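Local coordinates for protein tannase (Lactobacillus plantarum, PDB 3WA7) that probably catalyses the hydrolysis of galloyl ester bonds in tannins, as a tannase (EC 3.1.1.20) built on the alpha/beta-hydrolase fold, at residues N31-V35 with Q36-A40; V134-K137 with A138-Y142; A393-P396 with L397-L400. All blocks are in the same frame, centred on the assembly; numbering follows the deposited sequence.

Along the chain the contacts follow in series: interaction 1 where strand 22-33 gives way to the loop before strand 44-50, interaction 2 inside helix 131-145, interaction 3 between helices 388-393 and 398-401. Interactions 1 and 2 have centres 10 Å apart and touch: Tyr34 and Val35 pack on Ala138, and Ile32 meets Tyr142. Interaction 3 is separate, its centre 17 Å from that of interaction 2 and 26 Å from interaction 1's, with nearest atoms about 6 Å and 15 Å away. Side chains of interactions 2 and 3 both lean on helix 164-174. Together they sample the turn after the second strand of the alpha/beta-hydrolase sheet, a helix packed on it and a later helix-to-helix connection.

Interaction 1 (N31-V35 with Q36-A40); sequences NIQYV and QHPVA
Val35 and Pro38 meet round a bend through which the chain leaves strand 22-33. Tyr34 departs from extended geometry, Val35 returns to it and Gln36 is helical in phi and psi, which brings Val35 C to 3.4 Å from His37 N. No hydrogen bond joins residues 31-35 to 36-40, and the bend is closed by side chains. The amide of Gln33 provides the polar part: NE2 donates to Val35 O at 2.8 Å, with an N-H...O angle of 143° and the donor in the carbonyl plane. With CG opposite the backbone N (chi1 180°) and the chain extended beyond it, the amide reaches forward over the turn. There the Gln33 and Pro38 side chains cross at about a right angle, Gln33 CD lying 3.7 Å from Pro38 CG and Gln33 NE2 3.5 Å from Pro38 CD. From the Val35 side, the branch CG2 touches Pro38 CB at 3.7 Å, so the proline is met by an amide and a methyl group. Farther out, Gln36 CB sits 3.9 Å above the centre of the His37 ring. The bend thus starts the link between antiparallel neighbours 22-33 and 44-50. Ile32 pairs with Leu45 through the backbone, Tyr34 and Val35 rest on helix 131-145, and the backbones of Gln36 and His37 bond to Gly189 and Leu188 at the end of helix 182-188.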
loop_
_atom_site.group_PDB
_atom_site.type_symbol
_atom_site.label_atom_id
_atom_site.label_comp_id
_atom_site.label_asym_id
_atom_site.label_seq_id
_atom_site.Cartn_x
_atom_site.Cartn_y
_atom_site.Cartn_z
ATOM N N ASN A 31 -21.119 -1.967 10.455
ATOM C CA ASN A 31 -20.725 -1.353 11.714
ATOM C C ASN A 31 -20.544 -2.340 12.851
ATOM O O ASN A 31 -21.067 -2.154 13.953
ATOM C CB ASN A 31 -21.740 -0.273 12.090
ATOM C CG ASN A 31 -21.781 0.853 11.074
ATOM O OD1 ASN A 31 -20.747 1.425 10.729
ATOM N ND2 ASN A 31 -22.973 1.175 10.588
ATOM N N ILE A 32 -19.775 -3.382 12.569
ATOM C CA ILE A 32 -19.480 -4.419 13.537
ATOM C C ILE A 32 -18.200 -4.062 14.290
ATOM O O ILE A 32 -17.136 -3.930 13.691
ATOM C CB ILE A 32 -19.275 -5.783 12.835
ATOM C CG1 ILE A 32 -20.566 -6.200 12.125
ATOM C CG2 ILE A 32 -18.845 -6.832 13.851
ATOM C CD1 ILE A 32 -20.406 -7.416 11.234
ATOM N N GLN A 33 -18.314 -3.891 15.600
ATOM C CA GLN A 33 -17.156 -3.581 16.431
ATOM C C GLN A 33 -16.291 -4.840 16.397
ATOM O O GLN A 33 -16.759 -5.918 16.764
ATOM C CB GLN A 33 -17.632 -3.285 17.854
ATOM C CG GLN A 33 -16.547 -2.949 18.850
ATOM C CD GLN A 33 -17.123 -2.616 20.212
ATOM O OE1 GLN A 33 -17.959 -1.719 20.341
ATOM N NE2 GLN A 33 -16.683 -3.336 21.236
ATOM N N TYR A 34 -15.038 -4.725 15.958
ATOM C CA TYR A 34 -14.194 -5.911 15.874
ATOM C C TYR A 34 -13.204 -6.142 17.016
ATOM O O TYR A 34 -12.429 -7.099 16.983
ATOM C CB TYR A 34 -13.491 -5.973 14.507
ATOM C CG TYR A 34 -12.631 -4.783 14.153
ATOM C CD1 TYR A 34 -11.365 -4.622 14.709
ATOM C CD2 TYR A 34 -13.079 -3.827 13.239
ATOM C CE1 TYR A 34 -10.557 -3.537 14.361
ATOM C CE2 TYR A 34 -12.282 -2.741 12.885
ATOM C CZ TYR A 34 -11.023 -2.602 13.448
ATOM O OH TYR A 34 -10.228 -1.531 13.100
ATOM N N VAL A 35 -13.231 -5.263 18.016
ATOM C CA VAL A 35 -12.396 -5.420 19.210
ATOM C C VAL A 35 -13.302 -5.142 20.406
ATOM O O VAL A 35 -14.292 -4.416 20.284
ATOM C CB VAL A 35 -11.183 -4.440 19.256
ATOM C CG1 VAL A 35 -10.210 -4.761 18.129
ATOM C CG2 VAL A 35 -11.656 -3.002 19.178
ATOM N N GLN A 36 -12.975 -5.726 21.555
ATOM C CA GLN A 36 -13.780 -5.543 22.759
ATOM C C GLN A 36 -13.641 -4.159 23.382
ATOM O O GLN A 36 -14.595 -3.632 23.962
ATOM C CB GLN A 36 -13.411 -6.591 23.810
ATOM C CG GLN A 36 -13.700 -8.018 23.399
ATOM C CD GLN A 36 -13.386 -9.005 24.504
ATOM O OE1 GLN A 36 -13.942 -8.925 25.600
ATOM N NE2 GLN A 36 -12.487 -9.941 24.223
ATOM N N HIS A 37 -12.455 -3.569 23.267
ATOM C CA HIS A 37 -12.219 -2.255 23.848
ATOM C C HIS A 37 -11.703 -1.241 22.831
ATOM O O HIS A 37 -10.538 -0.839 22.873
ATOM C CB HIS A 37 -11.231 -2.384 25.011
ATOM C CG HIS A 37 -11.552 -3.507 25.947
ATOM N ND1 HIS A 37 -10.753 -4.623 26.074
ATOM C CD2 HIS A 37 -12.606 -3.704 26.775
ATOM C CE1 HIS A 37 -11.301 -5.460 26.938
ATOM N NE2 HIS A 37 -12.427 -4.926 27.377
ATOM N N PRO A 38 -12.571 -0.811 21.901
ATOM C CA PRO A 38 -12.182 0.164 20.881
ATOM C C PRO A 38 -11.915 1.540 21.487
ATOM O O PRO A 38 -12.511 1.903 22.501
ATOM C CB PRO A 38 -13.382 0.171 19.939
ATOM C CG PRO A 38 -14.530 -0.088 20.874
ATOM C CD PRO A 38 -13.983 -1.204 21.741
ATOM N N VAL A 39 -11.023 2.300 20.864
ATOM C CA VAL A 39 -10.691 3.636 21.346
ATOM C C VAL A 39 -11.163 4.713 20.374
ATOM O O VAL A 39 -11.085 5.905 20.670
ATOM C CB VAL A 39 -9.168 3.788 21.558
ATOM C CG1 VAL A 39 -8.705 2.849 22.660
ATOM C CG2 VAL A 39 -8.425 3.487 20.258
ATOM N N ALA A 40 -11.656 4.288 19.215
ATOM C CA ALA A 40 -12.137 5.216 18.201
ATOM C C ALA A 40 -13.331 4.627 17.457
ATOM O O ALA A 40 -13.393 3.425 17.222
ATOM C CB ALA A 40 -11.017 5.543 17.220
#

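Interaction 2 (V134-K137 with A138-Y142); sequences VDMK and AAIRY
Met136, a selenomethionine in this crystal, meets Ala139 and Ile140 one turn further along the helix. Its terminal methyl makes the side-chain contact: Met136 CE is 4.0 Å from Ile140 CG1 and 4.1 Å from Ala139 CB. The chain leaves with CG opposite the backbone N (chi1 -170°), then folds at chi2 and chi3, which carries the methyl forward, to Ala139 and Ile140. Ile140 also packs closely on the backbone, with CG1 3.1 Å from Met136 O, the same oxygen that accepts Ile140 N at 3.0 Å. Arg141 repeats the pattern: its N donates to Lys137 O at 2.8 Å while its CG lies 3.1 Å from that oxygen. The bonds of Ala138 to Val134 O and of Ala139 to Asp135 O complete an unbroken run of i to i+4 pairs. Cutting Ile140 back to an alanine removes CG1 and CD1, which would probably leave the Met136 methyl without one of its two partners and open a gap toward Met71 and Ala172.

Beyond this shell, Met71 of strand 69-72 supports Met136, Ala139 and Ile140, and helix 164-174 adds Thr168 and Ala172. Salt bridges hold the polar ends: Lys137 and Arg141 share Asp195, Arg141 also reaches Glu182, and Asp135 pairs with Arg114. Lys137 NZ also donates a hydrogen bond to Ser175 O. The shared Asp195, with Glu182, probably offsets the like charges of Lys137 NZ and Arg141 NH2, 6.2 Å apart. The segment is a regular alpha-helix of the beta-alpha-beta crossover that runs from strand 107-111, past strand 69-72, to strand 157-160, as expected for the helical layer of an alpha/beta-hydrolase sheet.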
loop_
_atom_site.group_PDB
_atom_site.type_symbol
_atom_site.label_atom_id
_atom_site.label_comp_id
_atom_site.label_asym_id
_atom_site.label_seq_id
_atom_site.Cartn_x
_atom_site.Cartn_y
_atom_site.Cartn_z
ATOM N N VAL A 134 -2.182 -2.422 13.596
ATOM C CA VAL A 134 -2.794 -3.120 14.721
ATOM C C VAL A 134 -4.273 -3.319 14.381
ATOM O O VAL A 134 -4.831 -4.396 14.607
ATOM C CB VAL A 134 -2.657 -2.310 16.035
ATOM C CG1 VAL A 134 -3.567 -2.891 17.116
ATOM C CG2 VAL A 134 -1.214 -2.356 16.515
ATOM N N ASP A 135 -4.901 -2.288 13.818
ATOM C CA ASP A 135 -6.313 -2.388 13.447
ATOM C C ASP A 135 -6.533 -3.388 12.318
ATOM O O ASP A 135 -7.499 -4.146 12.338
ATOM C CB ASP A 135 -6.877 -1.027 13.029
ATOM C CG ASP A 135 -7.214 -0.143 14.217
ATOM O OD1 ASP A 135 -7.237 -0.649 15.361
ATOM O OD2 ASP A 135 -7.469 1.060 14.004
HETATM N N MSE A 136 -5.646 -3.388 11.327
HETATM C CA MSE A 136 -5.782 -4.327 10.218
HETATM C C MSE A 136 -5.694 -5.753 10.763
HETATM O O MSE A 136 -6.459 -6.633 10.364
HETATM C CB MSE A 136 -4.681 -4.093 9.179
HETATM C CG MSE A 136 -4.878 -4.863 7.879
HETATM SE SE MSE A 136 -6.439 -4.277 6.884
HETATM C CE MSE A 136 -7.634 -5.751 7.279
ATOM N N LYS A 137 -4.770 -5.974 11.692
ATOM C CA LYS A 137 -4.596 -7.297 12.284
ATOM C C LYS A 137 -5.791 -7.684 13.149
ATOM O O LYS A 137 -6.213 -8.843 13.147
ATOM C CB LYS A 137 -3.309 -7.342 13.117
ATOM C CG LYS A 137 -2.031 -7.433 12.287
ATOM C CD LYS A 137 -0.785 -7.182 13.138
ATOM C CE LYS A 137 0.494 -7.439 12.341
ATOM N NZ LYS A 137 0.640 -8.881 11.996
ATOM N N ALA A 138 -6.332 -6.723 13.892
ATOM C CA ALA A 138 -7.487 -6.998 14.740
ATOM C C ALA A 138 -8.662 -7.420 13.864
ATOM O O ALA A 138 -9.407 -8.338 14.211
ATOM C CB ALA A 138 -7.862 -5.762 15.552
ATOM N N ALA A 139 -8.824 -6.747 12.729
ATOM C CA ALA A 139 -9.910 -7.072 11.809
ATOM C C ALA A 139 -9.711 -8.475 11.245
ATOM O O ALA A 139 -10.663 -9.242 11.116
ATOM C CB ALA A 139 -9.970 -6.051 10.680
ATOM N N ILE A 140 -8.471 -8.808 10.899
ATOM C CA ILE A 140 -8.171 -10.135 10.380
ATOM C C ILE A 140 -8.460 -11.184 11.457
ATOM O O ILE A 140 -9.041 -12.230 11.169
ATOM C CB ILE A 140 -6.698 -10.241 9.941
ATOM C CG1 ILE A 140 -6.458 -9.297 8.762
ATOM C CG2 ILE A 140 -6.357 -11.692 9.571
ATOM C CD1 ILE A 140 -4.986 -9.129 8.385
ATOM N N ARG A 141 -8.065 -10.910 12.698
ATOM C CA ARG A 141 -8.324 -11.864 13.775
ATOM C C ARG A 141 -9.824 -12.064 13.970
ATOM O O ARG A 141 -10.273 -13.177 14.232
ATOM C CB ARG A 141 -7.680 -11.400 15.086
ATOM C CG ARG A 141 -6.171 -11.362 15.000
ATOM C CD ARG A 141 -5.504 -11.199 16.351
ATOM N NE ARG A 141 -4.064 -11.361 16.195
ATOM C CZ ARG A 141 -3.210 -11.558 17.192
ATOM N NH1 ARG A 141 -3.641 -11.618 18.445
ATOM N NH2 ARG A 141 -1.919 -11.706 16.927
ATOM N N TYR A 142 -10.596 -10.989 13.836
ATOM C CA TYR A 142 -12.046 -11.082 13.984
ATOM C C TYR A 142 -12.595 -12.048 12.935
ATOM O O TYR A 142 -13.406 -12.920 13.240
ATOM C CB TYR A 142 -12.707 -9.714 13.790
ATOM C CG TYR A 142 -14.217 -9.770 13.893
ATOM C CD1 TYR A 142 -14.855 -9.691 15.132
ATOM C CD2 TYR A 142 -15.002 -9.974 12.756
ATOM C CE1 TYR A 142 -16.241 -9.819 15.237
ATOM C CE2 TYR A 142 -16.386 -10.106 12.851
ATOM C CZ TYR A 142 -16.996 -10.030 14.093
ATOM O OH TYR A 142 -18.357 -10.186 14.188
#

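Interaction 3 (A393-P396 with L397-L400); sequences AINP and LSYL
Asn395 caps the turn that leads into helix 398-401, its side-chain oxygen OD1 accepting Leu397 N at 3.1 Å. This closes an Asx turn, although the N-H approaches from 45° above the carbonyl plane of the amide. The other end of that amide, ND2, hydrogen-bonds to Glu210 OE2 and Asn208 OD1, which probably fixes the rotation that presents OD1 to the helix. Two backbone bonds carry the turn on: Ser398 N donates to Asn395 O at 3.0 Å, and Tyr399 N to Pro396 O at 3.3 Å. Ser398 OG reaches back to Gln392 O in the preceding helix, tying the two helices across the bend. Leu171 of helix 164-174 touches both Tyr399 and Pro396.

Tyr399 spans the whole connection. Its CB lies 3.8 Å from Pro396 O, and CG stands beside the backbone N (chi1 -56°), directing the ring back along the incoming chain. Next, CD1 comes within 3.6 Å of Pro396 O, which sits at the ring edge near its plane, while Asn395 O stands obliquely by CD1 and CE1. Further out, CE1 and CZ both lie 3.4 Å from Ala393 O, again at the edge. The hydroxyl thus reaches the last turn of helix 388-393: Tyr399 OH donates to Ala393 O at 2.6 Å, in the carbonyl plane and on a lone pair, with a C=O...O angle of 123°.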
loop_
_atom_site.group_PDB
_atom_site.type_symbol
_atom_site.label_atom_id
_atom_site.label_comp_id
_atom_site.label_asym_id
_atom_site.label_seq_id
_atom_site.Cartn_x
_atom_site.Cartn_y
_atom_site.Cartn_z
ATOM N N ALA A 393 9.402 -2.453 12.777
ATOM C CA ALA A 393 8.174 -3.227 12.889
ATOM C C ALA A 393 7.132 -2.922 11.813
ATOM O O ALA A 393 6.368 -3.809 11.423
ATOM C CB ALA A 393 7.558 -3.021 14.275
ATOM N N ILE A 394 7.086 -1.684 11.329
ATOM C CA ILE A 394 6.094 -1.354 10.310
ATOM C C ILE A 394 6.643 -1.354 8.885
ATOM O O ILE A 394 5.976 -0.900 7.956
ATOM C CB ILE A 394 5.400 0.005 10.581
ATOM C CG1 ILE A 394 6.394 1.157 10.448
ATOM C CG2 ILE A 394 4.756 -0.011 11.961
ATOM C CD1 ILE A 394 5.713 2.515 10.422
ATOM N N ASN A 395 7.855 -1.873 8.720
ATOM C CA ASN A 395 8.473 -1.965 7.400
ATOM C C ASN A 395 8.303 -3.420 6.949
ATOM O O ASN A 395 8.855 -4.332 7.562
ATOM C CB ASN A 395 9.965 -1.618 7.481
ATOM C CG ASN A 395 10.626 -1.544 6.109
ATOM O OD1 ASN A 395 10.117 -2.090 5.130
ATOM N ND2 ASN A 395 11.777 -0.878 6.039
ATOM N N PRO A 396 7.525 -3.655 5.883
ATOM C CA PRO A 396 7.317 -5.024 5.399
ATOM C C PRO A 396 8.620 -5.794 5.167
ATOM O O PRO A 396 8.696 -6.992 5.424
ATOM C CB PRO A 396 6.533 -4.816 4.104
ATOM C CG PRO A 396 5.745 -3.575 4.387
ATOM C CD PRO A 396 6.774 -2.689 5.060
ATOM N N LEU A 397 9.644 -5.095 4.687
ATOM C CA LEU A 397 10.931 -5.720 4.399
ATOM C C LEU A 397 11.595 -6.398 5.597
ATOM O O LEU A 397 12.293 -7.401 5.437
ATOM C CB LEU A 397 11.896 -4.682 3.816
ATOM C CG LEU A 397 11.461 -3.917 2.564
ATOM C CD1 LEU A 397 12.620 -3.046 2.095
ATOM C CD2 LEU A 397 11.047 -4.882 1.460
ATOM N N SER A 398 11.386 -5.846 6.789
ATOM C CA SER A 398 11.979 -6.387 8.008
ATOM C C SER A 398 11.687 -7.868 8.215
ATOM O O SER A 398 12.526 -8.611 8.720
ATOM C CB SER A 398 11.472 -5.608 9.227
ATOM O OG SER A 398 11.858 -4.249 9.156
ATOM N N TYR A 399 10.494 -8.295 7.821
ATOM C CA TYR A 399 10.082 -9.681 8.003
ATOM C C TYR A 399 10.643 -10.645 6.966
ATOM O O TYR A 399 10.530 -11.860 7.118
ATOM C CB TYR A 399 8.557 -9.757 8.034
ATOM C CG TYR A 399 7.972 -8.861 9.096
ATOM C CD1 TYR A 399 7.692 -7.519 8.830
ATOM C CD2 TYR A 399 7.780 -9.329 10.394
ATOM C CE1 TYR A 399 7.241 -6.668 9.832
ATOM C CE2 TYR A 399 7.330 -8.485 11.402
ATOM C CZ TYR A 399 7.065 -7.159 11.118
ATOM O OH TYR A 399 6.626 -6.322 12.114
ATOM N N LEU A 400 11.256 -10.106 5.918
ATOM C CA LEU A 400 11.834 -10.942 4.872
ATOM C C LEU A 400 13.317 -11.187 5.147
ATOM O O LEU A 400 13.905 -12.132 4.623
ATOM C CB LEU A 400 11.660 -10.277 3.502
ATOM C CG LEU A 400 10.235 -9.850 3.131
ATOM C CD1 LEU A 400 10.236 -9.202 1.749
ATOM C CD2 LEU A 400 9.306 -11.056 3.154
#